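Hypothetical protein ST1066 (Sulfolobus tokodaii, PDB 2PJZ) probably binds and hydrolyses ATP as the nucleotide-binding subunit of an ABC transporter, putatively one for cobalt. Local coordinates at residues Leu54-Asn59 with Glu66-Arg71; Thr89-Val94 with Leu103-Phe108; Leu109-Ala114 with Ser168-Glu173; Lys195-Val200 with Gln205-Val210. One frame throughout, in Å; residues are numbered along the deposited sequence.

Contact 1. Residues Leu54-Asn59 with Glu66-Arg71; sequences LPYSGN and EVRKIR. With SO4 (sulfate ion), chain F; SO4 (sulfate ion), chain B.
The antiparallel beta subdomain of the ABC ATPase fold ends at strand 65-66, and here the 3-10 turn just past that strand packs on the loop leading into strand 59-62. Tyr56 and Arg68 carry the contact. The Tyr56 hydroxyl donates to Glu66, OH to OE1 2.6 Å, on the syn side of the carboxylate. Tyr56 has CG between its backbone N and carbonyl carbon (chi1 51°), which swings the ring toward the turn. The Arg68 guanidinium lies over one face of that ring, off-centre, as a cation-pi pair with CZ of Arg68 4.2 Å from the centroid of the Tyr56 ring. The two planes are 32° apart. Two nitrogens of Arg68 grip one backbone oxygen end-on: NH1 to Gly58 O is 3.0 Å and NH2 to Gly58 O is 3.1 Å. That oxygen lies in the guanidinium plane. Gly58 has a positive phi, at the corner where the chain changes direction. Glu66 OE1 also takes the Ile60 amide and forms a salt bridge with Arg68 NH1 at 3.2 Å, so one carboxylate oxygen ties the tyrosine, the arginine and strand 59-62 together. Val67 lies beside the Tyr56 hydroxyl and also packs on Ile60 and Ile62. Two sulfates, probably from the crystallisation liquor, sit at the margins; Ser57 OG donates to O3 of one, and Lys69 NZ donates to O2 of the other at 2.7 Å.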
loop_
_atom_site.group_PDB
_atom_site.type_symbol
_atom_site.label_atom_id
_atom_site.label_comp_id
_atom_site.label_asym_id
_atom_site.label_seq_id
_atom_site.Cartn_x
_atom_site.Cartn_y
_atom_site.Cartn_z
ATOM N N LEU A 54 -10.708 7.204 -8.781
ATOM C CA LEU A 54 -10.349 7.182 -10.203
ATOM C C LEU A 54 -11.219 6.172 -10.923
ATOM O O LEU A 54 -11.544 5.149 -10.335
ATOM C CB LEU A 54 -8.900 6.718 -10.316
ATOM C CG LEU A 54 -7.772 7.435 -11.043
ATOM C CD1 LEU A 54 -7.852 8.943 -10.984
ATOM C CD2 LEU A 54 -6.459 6.926 -10.451
ATOM N N PRO A 55 -11.573 6.426 -12.197
ATOM C CA PRO A 55 -12.319 5.406 -12.933
ATOM C C PRO A 55 -11.390 4.243 -13.298
ATOM O O PRO A 55 -10.159 4.414 -13.338
ATOM C CB PRO A 55 -12.758 6.101 -14.217
ATOM C CG PRO A 55 -11.944 7.334 -14.326
ATOM C CD PRO A 55 -11.342 7.650 -12.986
ATOM N N TYR A 56 -12.000 3.097 -13.585
ATOM C CA TYR A 56 -11.273 1.858 -13.876
ATOM C C TYR A 56 -12.232 0.992 -14.701
ATOM O O TYR A 56 -13.468 1.155 -14.619
ATOM C CB TYR A 56 -10.884 1.115 -12.535
ATOM C CG TYR A 56 -12.054 0.922 -11.592
ATOM C CD1 TYR A 56 -12.780 -0.262 -11.602
ATOM C CD2 TYR A 56 -12.462 1.955 -10.714
ATOM C CE1 TYR A 56 -13.912 -0.445 -10.755
ATOM C CE2 TYR A 56 -13.591 1.795 -9.886
ATOM C CZ TYR A 56 -14.292 0.608 -9.919
ATOM O OH TYR A 56 -15.405 0.434 -9.119
ATOM N N SER A 57 -11.687 0.049 -15.460
ATOM C CA SER A 57 -12.531 -0.990 -16.065
ATOM C C SER A 57 -12.583 -2.203 -15.121
ATOM O O SER A 57 -11.721 -2.330 -14.209
ATOM C CB SER A 57 -11.997 -1.379 -17.431
ATOM O OG SER A 57 -10.685 -1.921 -17.328
ATOM N N GLY A 58 -13.568 -3.073 -15.339
ATOM C CA GLY A 58 -13.809 -4.212 -14.431
ATOM C C GLY A 58 -14.514 -3.741 -13.158
ATOM O O GLY A 58 -15.150 -2.667 -13.126
ATOM N N ASN A 59 -14.391 -4.528 -12.098
ATOM C CA ASN A 59 -15.186 -4.311 -10.885
ATOM C C ASN A 59 -14.338 -4.478 -9.670
ATOM O O ASN A 59 -13.410 -5.284 -9.656
ATOM C CB ASN A 59 -16.367 -5.298 -10.879
ATOM C CG ASN A 59 -17.384 -4.942 -11.959
ATOM O OD1 ASN A 59 -17.422 -5.573 -13.040
ATOM N ND2 ASN A 59 -18.056 -3.841 -11.764
ATOM N N GLU A 66 -19.851 -2.880 -4.864
ATOM C CA GLU A 66 -19.001 -2.405 -5.947
ATOM C C GLU A 66 -18.631 -0.935 -5.700
ATOM O O GLU A 66 -19.445 -0.126 -5.198
ATOM C CB GLU A 66 -19.653 -2.635 -7.331
ATOM C CG GLU A 66 -18.618 -2.964 -8.447
ATOM C CD GLU A 66 -17.924 -1.742 -8.982
ATOM O OE1 GLU A 66 -16.702 -1.798 -9.176
ATOM O OE2 GLU A 66 -18.613 -0.694 -9.173
ATOM N N VAL A 67 -17.387 -0.593 -5.988
ATOM C CA VAL A 67 -16.874 0.715 -5.603
ATOM C C VAL A 67 -17.680 1.871 -6.204
ATOM O O VAL A 67 -17.838 2.923 -5.572
ATOM C CB VAL A 67 -15.353 0.808 -5.871
ATOM C CG1 VAL A 67 -14.883 2.305 -5.975
ATOM C CG2 VAL A 67 -14.605 0.073 -4.760
ATOM N N ARG A 68 -18.246 1.680 -7.389
ATOM C CA ARG A 68 -19.119 2.730 -7.976
ATOM C C ARG A 68 -20.375 3.013 -7.156
ATOM O O ARG A 68 -21.031 4.022 -7.364
ATOM C CB ARG A 68 -19.533 2.335 -9.395
ATOM C CG ARG A 68 -18.320 2.280 -10.316
ATOM C CD ARG A 68 -18.689 1.645 -11.660
ATOM N NE ARG A 68 -17.479 1.519 -12.504
ATOM C CZ ARG A 68 -16.850 0.365 -12.729
ATOM N NH1 ARG A 68 -17.295 -0.766 -12.147
ATOM N NH2 ARG A 68 -15.763 0.338 -13.504
ATOM N N LYS A 69 -20.717 2.083 -6.262
ATOM C CA LYS A 69 -21.911 2.163 -5.436
ATOM C C LYS A 69 -21.558 2.678 -4.039
ATOM O O LYS A 69 -22.404 2.621 -3.139
ATOM C CB LYS A 69 -22.572 0.766 -5.352
ATOM C CG LYS A 69 -23.084 0.256 -6.729
ATOM C CD LYS A 69 -23.781 -1.131 -6.617
ATOM C CE LYS A 69 -24.316 -1.516 -8.017
ATOM N NZ LYS A 69 -25.130 -2.762 -8.027
ATOM N N ILE A 70 -20.327 3.182 -3.857
ATOM C CA ILE A 70 -19.912 3.685 -2.549
ATOM C C ILE A 70 -19.561 5.168 -2.595
ATOM O O ILE A 70 -18.549 5.562 -3.194
ATOM C CB ILE A 70 -18.703 2.913 -1.968
ATOM C CG1 ILE A 70 -19.031 1.400 -1.881
ATOM C CG2 ILE A 70 -18.360 3.433 -0.557
ATOM C CD1 ILE A 70 -17.795 0.502 -1.480
ATOM N N ARG A 71 -20.350 5.992 -1.923
ATOM C CA ARG A 71 -19.929 7.376 -1.742
ATOM C C ARG A 71 -19.060 7.491 -0.490
ATOM O O ARG A 71 -18.000 8.121 -0.508
ATOM C CB ARG A 71 -21.137 8.311 -1.647
ATOM C CG ARG A 71 -20.761 9.745 -1.257
ATOM C CD ARG A 71 -19.944 10.418 -2.342
ATOM N NE ARG A 71 -19.584 11.788 -1.978
ATOM C CZ ARG A 71 -18.632 12.107 -1.096
ATOM N NH1 ARG A 71 -17.937 11.150 -0.471
ATOM N NH2 ARG A 71 -18.372 13.385 -0.832
HETATM S S SO4 F . -9.060 0.412 -19.275
HETATM O O1 SO4 F . -7.625 0.728 -19.706
HETATM O O2 SO4 F . -10.237 0.912 -20.116
HETATM O O3 SO4 F . -9.218 -1.054 -19.208
HETATM O O4 SO4 F . -9.187 0.940 -17.902
HETATM S S SO4 B . -23.876 -5.926 -7.890
HETATM O O1 SO4 B . -23.287 -6.517 -9.095
HETATM O O2 SO4 B . -23.176 -4.643 -7.590
HETATM O O3 SO4 B . -25.315 -5.670 -8.040
HETATM O O4 SO4 B . -23.717 -6.853 -6.806
HETATM O O HOH W 1 -15.330 3.652 -13.515
#

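Contact 2. Residues Thr89-Val94 with Leu103-Phe108; sequences TVNDIV and LDRDLF
Arg105 holds Asn91 with two hydrogen bonds to a single oxygen. NH1 of Arg105 reaches OD1 of Asn91 at 2.8 Å, and NH2 of Arg105 reaches the same OD1 at 3.0 Å. The amide and guanidinium planes stand 78° apart, while OD1 stays near the guanidinium plane. The Arg105 chain is bent at chi3 (-77°), which turns the guanidinium to meet Asn91 end-on. Its NE makes a salt bridge to Glu98, and Tyr95 adds a cation-pi contact. Val94 covers one face of the guanidinium, with CG1 3.4 Å from Arg105 NH2. The other methyl, CG2 of Val94, meets CE2 of Phe108 at 3.4 Å. Val90 CG1 touches the same ring near CZ, and Leu103 CD2 lies against Val94 CG1. Leu141 of helix 131-144 covers Val94, Leu103 and Phe108. Asp104 caps helix 105-114, its OD2 accepting from Leu107 N at 2.7 Å. A methionine in place of Arg105 would probably leave Asn91 OD1 without its two donors across the contact and take the arginine's charge away from Glu98. Val94 thus links the polar and apolar parts of the two helix starts, CG1 against the guanidinium and CG2 against Phe108, and the apolar packing continues into helix 131-144.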
loop_
_atom_site.group_PDB
_atom_site.type_symbol
_atom_site.label_atom_id
_atom_site.label_comp_id
_atom_site.label_asym_id
_atom_site.label_seq_id
_atom_site.Cartn_x
_atom_site.Cartn_y
_atom_site.Cartn_z
ATOM N N THR A 89 -6.575 23.291 8.061
ATOM C CA THR A 89 -5.709 22.826 9.125
ATOM C C THR A 89 -5.918 21.330 9.420
ATOM O O THR A 89 -6.964 20.754 9.078
ATOM C CB THR A 89 -5.849 23.696 10.399
ATOM O OG1 THR A 89 -4.695 23.517 11.220
ATOM C CG2 THR A 89 -7.087 23.327 11.202
ATOM N N VAL A 90 -4.918 20.706 10.038
ATOM C CA VAL A 90 -5.036 19.312 10.486
ATOM C C VAL A 90 -6.222 19.171 11.437
ATOM O O VAL A 90 -7.000 18.238 11.330
ATOM C CB VAL A 90 -3.758 18.832 11.216
ATOM C CG1 VAL A 90 -3.997 17.484 11.920
ATOM C CG2 VAL A 90 -2.581 18.772 10.241
ATOM N N ASN A 91 -6.358 20.113 12.367
ATOM C CA ASN A 91 -7.462 20.065 13.327
ATOM C C ASN A 91 -8.814 20.063 12.611
ATOM O O ASN A 91 -9.726 19.328 12.992
ATOM C CB ASN A 91 -7.324 21.219 14.341
ATOM C CG ASN A 91 -8.295 21.132 15.466
ATOM O OD1 ASN A 91 -8.570 20.060 16.007
ATOM N ND2 ASN A 91 -8.819 22.287 15.854
ATOM N N ASP A 92 -8.925 20.841 11.542
ATOM C CA ASP A 92 -10.142 20.888 10.746
ATOM C C ASP A 92 -10.408 19.512 10.138
ATOM O O ASP A 92 -11.541 19.050 10.100
ATOM C CB ASP A 92 -10.017 21.893 9.620
ATOM C CG ASP A 92 -10.216 23.328 10.084
ATOM O OD1 ASP A 92 -10.705 23.532 11.207
ATOM O OD2 ASP A 92 -9.862 24.227 9.311
ATOM N N ILE A 93 -9.351 18.873 9.657
ATOM C CA ILE A 93 -9.478 17.531 9.055
ATOM C C ILE A 93 -9.898 16.525 10.105
ATOM O O ILE A 93 -10.751 15.665 9.840
ATOM C CB ILE A 93 -8.171 17.079 8.370
ATOM C CG1 ILE A 93 -7.774 18.096 7.294
ATOM C CG2 ILE A 93 -8.335 15.645 7.783
ATOM C CD1 ILE A 93 -6.402 17.902 6.733
ATOM N N VAL A 94 -9.299 16.623 11.293
ATOM C CA VAL A 94 -9.704 15.754 12.404
ATOM C C VAL A 94 -11.204 15.837 12.669
ATOM O O VAL A 94 -11.870 14.799 12.774
ATOM C CB VAL A 94 -8.889 16.020 13.682
ATOM C CG1 VAL A 94 -9.454 15.245 14.859
ATOM C CG2 VAL A 94 -7.431 15.637 13.434
ATOM N N LEU A 103 -13.592 8.776 13.351
ATOM C CA LEU A 103 -12.250 8.946 13.928
ATOM C C LEU A 103 -12.353 9.315 15.427
ATOM O O LEU A 103 -13.194 10.134 15.817
ATOM C CB LEU A 103 -11.436 10.002 13.156
ATOM C CG LEU A 103 -10.009 10.375 13.640
ATOM C CD1 LEU A 103 -9.177 10.864 12.455
ATOM C CD2 LEU A 103 -10.119 11.486 14.706
ATOM N N ASP A 104 -11.476 8.709 16.222
ATOM C CA ASP A 104 -11.389 8.964 17.662
ATOM C C ASP A 104 -10.271 9.976 17.901
ATOM O O ASP A 104 -9.102 9.664 17.694
ATOM C CB ASP A 104 -11.044 7.662 18.371
ATOM C CG ASP A 104 -10.952 7.820 19.887
ATOM O OD1 ASP A 104 -11.872 7.346 20.571
ATOM O OD2 ASP A 104 -9.994 8.428 20.385
ATOM N N ARG A 105 -10.632 11.194 18.302
ATOM C CA ARG A 105 -9.651 12.275 18.455
ATOM C C ARG A 105 -8.562 11.900 19.440
ATOM O O ARG A 105 -7.401 12.178 19.187
ATOM C CB ARG A 105 -10.323 13.587 18.884
ATOM C CG ARG A 105 -9.324 14.742 19.129
ATOM C CD ARG A 105 -10.068 16.025 19.481
ATOM N NE ARG A 105 -10.661 16.643 18.292
ATOM C CZ ARG A 105 -10.043 17.516 17.506
ATOM N NH1 ARG A 105 -8.788 17.866 17.752
ATOM N NH2 ARG A 105 -10.667 18.014 16.445
ATOM N N ASP A 106 -8.930 11.268 20.560
ATOM C CA ASP A 106 -7.947 10.907 21.587
ATOM C C ASP A 106 -6.904 9.940 21.024
ATOM O O ASP A 106 -5.707 10.080 21.286
ATOM C CB ASP A 106 -8.631 10.277 22.814
ATOM C CG ASP A 106 -9.189 11.326 23.807
ATOM O OD1 ASP A 106 -9.123 12.542 23.554
ATOM O OD2 ASP A 106 -9.706 10.907 24.862
ATOM N N LEU A 107 -7.365 8.943 20.262
ATOM C CA LEU A 107 -6.459 7.964 19.643
ATOM C C LEU A 107 -5.561 8.676 18.644
ATOM O O LEU A 107 -4.363 8.424 18.623
ATOM C CB LEU A 107 -7.219 6.821 18.934
ATOM C CG LEU A 107 -6.399 5.757 18.186
ATOM C CD1 LEU A 107 -5.318 5.172 19.087
ATOM C CD2 LEU A 107 -7.279 4.624 17.611
ATOM N N PHE A 108 -6.137 9.548 17.823
ATOM C CA PHE A 108 -5.314 10.352 16.899
ATOM C C PHE A 108 -4.205 11.155 17.627
ATOM O O PHE A 108 -3.056 11.215 17.174
ATOM C CB PHE A 108 -6.183 11.291 16.068
ATOM C CG PHE A 108 -5.402 12.173 15.128
ATOM C CD1 PHE A 108 -4.868 11.657 13.938
ATOM C CD2 PHE A 108 -5.199 13.521 15.436
ATOM C CE1 PHE A 108 -4.126 12.462 13.086
ATOM C CE2 PHE A 108 -4.469 14.343 14.583
ATOM C CZ PHE A 108 -3.927 13.817 13.404
#

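Contact 3. Residues Leu109-Ala114 with Ser168-Glu173; sequences LEMLKA and SRYIKE
Tyr170 lays its ring against Met111, whose CG sits over the centre of one face. This CH-pi contact has CG of Met111 3.7 Å from the Tyr170 centroid, 7° off the ring normal. The sulfur lies farther out above the same face, a Met-aromatic contact with SD of Met111 4.8 Å from the centroid. The Met111 chain is extended beyond CG (chi2 175°), carrying SD and CE along the ring until CE comes near CD1 of Tyr170. At the ring edge, in plane, CB of Ala114 is 3.4 Å from OH of Tyr170. A water bridges the polar ends: it donates to Glu110 OE2 at 2.7 Å and is hydrogen-bonded to Tyr170 OH at 2.5 Å. Farther out, Leu143 of helix 131-144 touches both Met111 and Tyr170, and Ser140 touches Met111. The segments 109-114 and 168-173 run roughly antiparallel, at 149°, and their axes come no closer than 11.7 Å. Replacing Tyr170 by an alanine would probably open a gap beside Met111 and cost the bridging water one of its partners. One aromatic side chain thus spans these widely spaced helices, its face against a thioether chain and its hydroxyl linked to Glu110 through water.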
loop_
_atom_site.group_PDB
_atom_site.type_symbol
_atom_site.label_atom_id
_atom_site.label_comp_id
_atom_site.label_asym_id
_atom_site.label_seq_id
_atom_site.Cartn_x
_atom_site.Cartn_y
_atom_site.Cartn_z
ATOM N N LEU A 109 -4.581 11.803 18.726
ATOM C CA LEU A 109 -3.622 12.588 19.512
ATOM C C LEU A 109 -2.564 11.710 20.134
ATOM O O LEU A 109 -1.388 12.100 20.213
ATOM C CB LEU A 109 -4.353 13.433 20.567
ATOM C CG LEU A 109 -5.273 14.549 20.051
ATOM C CD1 LEU A 109 -5.925 15.354 21.195
ATOM C CD2 LEU A 109 -4.554 15.496 19.085
ATOM N N GLU A 110 -2.965 10.517 20.566
ATOM C CA GLU A 110 -2.037 9.513 21.095
ATOM C C GLU A 110 -0.971 9.108 20.057
ATOM O O GLU A 110 0.220 9.022 20.376
ATOM C CB GLU A 110 -2.832 8.306 21.616
ATOM C CG GLU A 110 -2.031 7.044 21.859
ATOM C CD GLU A 110 -2.901 5.819 22.133
ATOM O OE1 GLU A 110 -3.998 5.983 22.712
ATOM O OE2 GLU A 110 -2.488 4.693 21.748
ATOM N N MET A 111 -1.399 8.874 18.812
ATOM C CA MET A 111 -0.480 8.600 17.706
ATOM C C MET A 111 0.463 9.775 17.437
ATOM O O MET A 111 1.662 9.586 17.288
ATOM C CB MET A 111 -1.289 8.273 16.422
ATOM C CG MET A 111 -2.170 7.017 16.517
ATOM S SD MET A 111 -3.216 6.787 15.011
ATOM C CE MET A 111 -3.864 5.142 15.418
ATOM N N LEU A 112 -0.073 10.989 17.377
ATOM C CA LEU A 112 0.787 12.166 17.126
ATOM C C LEU A 112 1.866 12.278 18.218
ATOM O O LEU A 112 3.053 12.461 17.928
ATOM C CB LEU A 112 -0.037 13.449 17.064
ATOM C CG LEU A 112 -0.906 13.797 15.872
ATOM C CD1 LEU A 112 -1.312 15.259 15.964
ATOM C CD2 LEU A 112 -0.166 13.527 14.570
ATOM N N LYS A 113 1.447 12.115 19.470
ATOM C CA LYS A 113 2.365 12.143 20.614
ATOM C C LYS A 113 3.440 11.034 20.566
ATOM O O LYS A 113 4.631 11.320 20.744
ATOM C CB LYS A 113 1.585 12.125 21.934
ATOM C CG LYS A 113 2.499 12.181 23.168
ATOM C CD LYS A 113 1.725 11.938 24.436
ATOM C CE LYS A 113 2.694 11.834 25.624
ATOM N NZ LYS A 113 1.947 11.712 26.912
ATOM N N ALA A 114 3.038 9.788 20.289
ATOM C CA ALA A 114 3.997 8.712 20.063
ATOM C C ALA A 114 4.988 9.010 18.941
ATOM O O ALA A 114 6.154 8.605 19.011
ATOM C CB ALA A 114 3.279 7.368 19.825
ATOM N N SER A 168 4.626 1.818 12.172
ATOM C CA SER A 168 4.480 0.398 11.866
ATOM C C SER A 168 3.723 -0.315 12.979
ATOM O O SER A 168 2.909 -1.185 12.712
ATOM C CB SER A 168 5.839 -0.263 11.648
ATOM O OG SER A 168 5.698 -1.609 11.237
ATOM N N ARG A 169 4.001 0.064 14.222
ATOM C CA ARG A 169 3.300 -0.494 15.375
ATOM C C ARG A 169 1.799 -0.202 15.252
ATOM O O ARG A 169 0.971 -1.081 15.478
ATOM C CB ARG A 169 3.928 -0.013 16.718
ATOM C CG ARG A 169 5.315 -0.727 16.980
ATOM C CD ARG A 169 6.318 -0.152 18.084
ATOM N NE ARG A 169 7.629 -0.852 17.954
ATOM C CZ ARG A 169 8.840 -0.273 17.833
ATOM N NH1 ARG A 169 8.974 1.051 17.905
ATOM N NH2 ARG A 169 9.939 -1.027 17.670
ATOM N N TYR A 170 1.444 1.008 14.823
ATOM C CA TYR A 170 0.013 1.348 14.661
ATOM C C TYR A 170 -0.636 0.674 13.446
ATOM O O TYR A 170 -1.807 0.290 13.487
ATOM C CB TYR A 170 -0.159 2.860 14.587
ATOM C CG TYR A 170 0.002 3.534 15.925
ATOM C CD1 TYR A 170 -0.857 3.235 16.979
ATOM C CD2 TYR A 170 0.996 4.490 16.126
ATOM C CE1 TYR A 170 -0.718 3.855 18.211
ATOM C CE2 TYR A 170 1.145 5.118 17.360
ATOM C CZ TYR A 170 0.292 4.793 18.390
ATOM O OH TYR A 170 0.444 5.431 19.601
ATOM N N ILE A 171 0.128 0.585 12.363
ATOM C CA ILE A 171 -0.306 -0.103 11.139
ATOM C C ILE A 171 -0.632 -1.551 11.481
ATOM O O ILE A 171 -1.619 -2.107 11.009
ATOM C CB ILE A 171 0.789 0.025 10.010
ATOM C CG1 ILE A 171 0.816 1.467 9.493
ATOM C CG2 ILE A 171 0.568 -0.998 8.863
ATOM C CD1 ILE A 171 1.977 1.819 8.559
ATOM N N LYS A 172 0.184 -2.167 12.328
ATOM C CA LYS A 172 -0.019 -3.568 12.670
ATOM C C LYS A 172 -1.185 -3.775 13.634
ATOM O O LYS A 172 -1.881 -4.800 13.564
ATOM C CB LYS A 172 1.297 -4.212 13.123
ATOM C CG LYS A 172 2.360 -4.195 11.973
ATOM C CD LYS A 172 3.803 -4.460 12.473
ATOM C CE LYS A 172 4.083 -5.926 12.728
ATOM N NZ LYS A 172 5.551 -6.078 13.065
ATOM N N GLU A 173 -1.426 -2.780 14.489
ATOM C CA GLU A 173 -2.481 -2.863 15.503
ATOM C C GLU A 173 -3.871 -2.517 14.972
ATOM O O GLU A 173 -4.863 -3.141 15.378
ATOM C CB GLU A 173 -2.144 -1.981 16.703
ATOM C CG GLU A 173 -3.299 -1.864 17.706
ATOM C CD GLU A 173 -2.911 -1.160 18.975
ATOM O OE1 GLU A 173 -1.879 -0.432 18.955
ATOM O OE2 GLU A 173 -3.646 -1.335 19.991
HETATM O O HOH W 2 0.228 4.490 21.945
#

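Contact 4. Residues Lys195-Val200 with Gln205-Val210; sequences KAYFLV and QGPISV
Tyr197 turns its ring over Pro207 with CG anti to its carbonyl carbon (chi1 -68°), and Gln205, extended beyond CG (chi2 -168°), sends its amide to the far end of strand 195-200. There NE2 of Gln205 donates to Val200 O at 2.8 Å, from above the carbonyl plane. The same NE2 also bonds to Asp231 O. CB of Pro207, after a cis peptide bond, lies 3.6 Å from CZ of Tyr197, an off-centre CH-pi contact. The two strands form a beta hairpin at the edge of the mixed sheet of the ATPase core. Ala196 and Ile208 make one hydrogen-bonded pair, with Ala196 N to Ile208 O 2.8 Å. Phe198 and Gln205 make the next, with Gln205 N to Phe198 O 2.8 Å. Between the pairs the register slips by one residue, a beta bulge at Gly206 and Pro207. Gly206 fits here because a CB would collide with Ala196 O and the Tyr197 ring. On one face, CE2 of Phe198 is 4.2 Å from CG2 of Ile208, and Leu228 and Ile239 cover both. Backbone bonds therefore hold the hairpin on both sides of the bulge, while the face bearing Phe198 and Ile208 packs on strands 228-232 and 235-241.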
loop_
_atom_site.group_PDB
_atom_site.type_symbol
_atom_site.label_atom_id
_atom_site.label_comp_id
_atom_site.label_asym_id
_atom_site.label_seq_id
_atom_site.Cartn_x
_atom_site.Cartn_y
_atom_site.Cartn_z
ATOM N N LYS A 195 1.542 -11.317 3.982
ATOM C CA LYS A 195 1.699 -11.819 2.631
ATOM C C LYS A 195 1.990 -10.631 1.709
ATOM O O LYS A 195 1.476 -9.517 1.939
ATOM C CB LYS A 195 0.426 -12.510 2.130
ATOM C CG LYS A 195 0.050 -13.810 2.864
ATOM C CD LYS A 195 -1.158 -14.424 2.173
ATOM C CE LYS A 195 -1.817 -15.481 3.052
ATOM N NZ LYS A 195 -3.276 -15.453 2.738
ATOM N N ALA A 196 2.805 -10.903 0.694
ATOM C CA ALA A 196 3.132 -9.960 -0.381
ATOM C C ALA A 196 2.762 -10.431 -1.794
ATOM O O ALA A 196 2.793 -11.628 -2.147
ATOM C CB ALA A 196 4.662 -9.582 -0.337
ATOM N N TYR A 197 2.459 -9.443 -2.633
ATOM C CA TYR A 197 2.319 -9.622 -4.062
ATOM C C TYR A 197 3.289 -8.651 -4.741
ATOM O O TYR A 197 3.602 -7.617 -4.191
ATOM C CB TYR A 197 0.908 -9.236 -4.498
ATOM C CG TYR A 197 -0.148 -10.176 -3.984
ATOM C CD1 TYR A 197 -0.657 -11.170 -4.811
ATOM C CD2 TYR A 197 -0.625 -10.071 -2.676
ATOM C CE1 TYR A 197 -1.640 -12.067 -4.362
ATOM C CE2 TYR A 197 -1.610 -10.962 -2.197
ATOM C CZ TYR A 197 -2.105 -11.951 -3.071
ATOM O OH TYR A 197 -3.051 -12.859 -2.654
ATOM N N PHE A 198 3.783 -9.033 -5.909
ATOM C CA PHE A 198 4.571 -8.144 -6.763
ATOM C C PHE A 198 3.697 -7.604 -7.900
ATOM O O PHE A 198 3.005 -8.365 -8.552
ATOM C CB PHE A 198 5.710 -8.942 -7.408
ATOM C CG PHE A 198 6.785 -9.312 -6.437
ATOM C CD1 PHE A 198 7.885 -8.457 -6.239
ATOM C CD2 PHE A 198 6.692 -10.498 -5.708
ATOM C CE1 PHE A 198 8.902 -8.793 -5.334
ATOM C CE2 PHE A 198 7.714 -10.850 -4.811
ATOM C CZ PHE A 198 8.811 -9.996 -4.618
ATOM N N LEU A 199 3.749 -6.300 -8.134
ATOM C CA LEU A 199 3.148 -5.743 -9.359
ATOM C C LEU A 199 4.302 -5.652 -10.362
ATOM O O LEU A 199 5.061 -4.680 -10.324
ATOM C CB LEU A 199 2.528 -4.366 -9.076
ATOM C CG LEU A 199 1.670 -3.697 -10.167
ATOM C CD1 LEU A 199 0.509 -4.585 -10.651
ATOM C CD2 LEU A 199 1.160 -2.410 -9.634
ATOM N N VAL A 200 4.408 -6.666 -11.223
ATOM C CA VAL A 200 5.412 -6.758 -12.329
ATOM C C VAL A 200 4.883 -7.638 -13.447
ATOM O O VAL A 200 3.987 -8.428 -13.241
ATOM C CB VAL A 200 6.783 -7.375 -11.874
ATOM C CG1 VAL A 200 7.576 -6.374 -11.066
ATOM C CG2 VAL A 200 6.570 -8.670 -11.099
ATOM N N GLN A 205 1.335 -10.542 -8.934
ATOM C CA GLN A 205 1.809 -11.931 -8.782
ATOM C C GLN A 205 2.147 -12.316 -7.341
ATOM O O GLN A 205 2.803 -11.566 -6.630
ATOM C CB GLN A 205 2.968 -12.201 -9.747
ATOM C CG GLN A 205 2.769 -11.577 -11.139
ATOM C CD GLN A 205 3.773 -12.076 -12.165
ATOM O OE1 GLN A 205 4.164 -13.247 -12.135
ATOM N NE2 GLN A 205 4.211 -11.198 -13.060
ATOM N N GLY A 206 1.664 -13.479 -6.909
ATOM C CA GLY A 206 1.793 -13.877 -5.514
ATOM C C GLY A 206 0.591 -14.732 -5.156
ATOM O O GLY A 206 -0.111 -15.174 -6.053
ATOM N N PRO A 207 0.336 -14.944 -3.860
ATOM C CA PRO A 207 1.014 -14.344 -2.721
ATOM C C PRO A 207 2.334 -15.065 -2.344
ATOM O O PRO A 207 2.559 -16.185 -2.777
ATOM C CB PRO A 207 -0.013 -14.493 -1.600
ATOM C CG PRO A 207 -0.710 -15.770 -1.932
ATOM C CD PRO A 207 -0.774 -15.821 -3.437
ATOM N N ILE A 208 3.181 -14.395 -1.582
ATOM C CA ILE A 208 4.340 -15.055 -0.954
ATOM C C ILE A 208 4.477 -14.543 0.467
ATOM O O ILE A 208 4.219 -13.365 0.747
ATOM C CB ILE A 208 5.650 -14.876 -1.787
ATOM C CG1 ILE A 208 6.830 -15.621 -1.124
ATOM C CG2 ILE A 208 6.014 -13.397 -1.979
ATOM C CD1 ILE A 208 8.098 -15.600 -1.984
ATOM N N SER A 209 4.842 -15.421 1.395
ATOM C CA SER A 209 5.099 -14.974 2.757
ATOM C C SER A 209 6.274 -13.988 2.758
ATOM O O SER A 209 7.327 -14.284 2.151
ATOM C CB SER A 209 5.454 -16.185 3.627
ATOM O OG SER A 209 5.970 -15.745 4.867
ATOM N N VAL A 210 6.116 -12.855 3.438
ATOM C CA VAL A 210 7.234 -11.915 3.569
ATOM C C VAL A 210 8.379 -12.575 4.379
ATOM O O VAL A 210 9.560 -12.407 4.061
ATOM C CB VAL A 210 6.811 -10.612 4.211
ATOM C CG1 VAL A 210 8.000 -9.777 4.527
ATOM C CG2 VAL A 210 5.904 -9.808 3.226
#

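How the contacts relate
The contacts follow one another along the chain and sit in different parts of one ABC ATPase fold. Contacts 2 and 3 are closest, with centres about 13 Å apart; both use helix 105-114, and helix 131-144 packs against each. Contact 1 lies in the antiparallel beta part, its centre about 28 Å from that of contact 2. Contact 4, at the edge of the mixed sheet, is on the opposite side of the chain's centre from contact 2, about 34 Å between centres. Contacts 3 and 4 come within about 10 Å at their nearest atoms. In contact 4 the side chain of Val200 lies near the probable P-loop without touching its pattern residues.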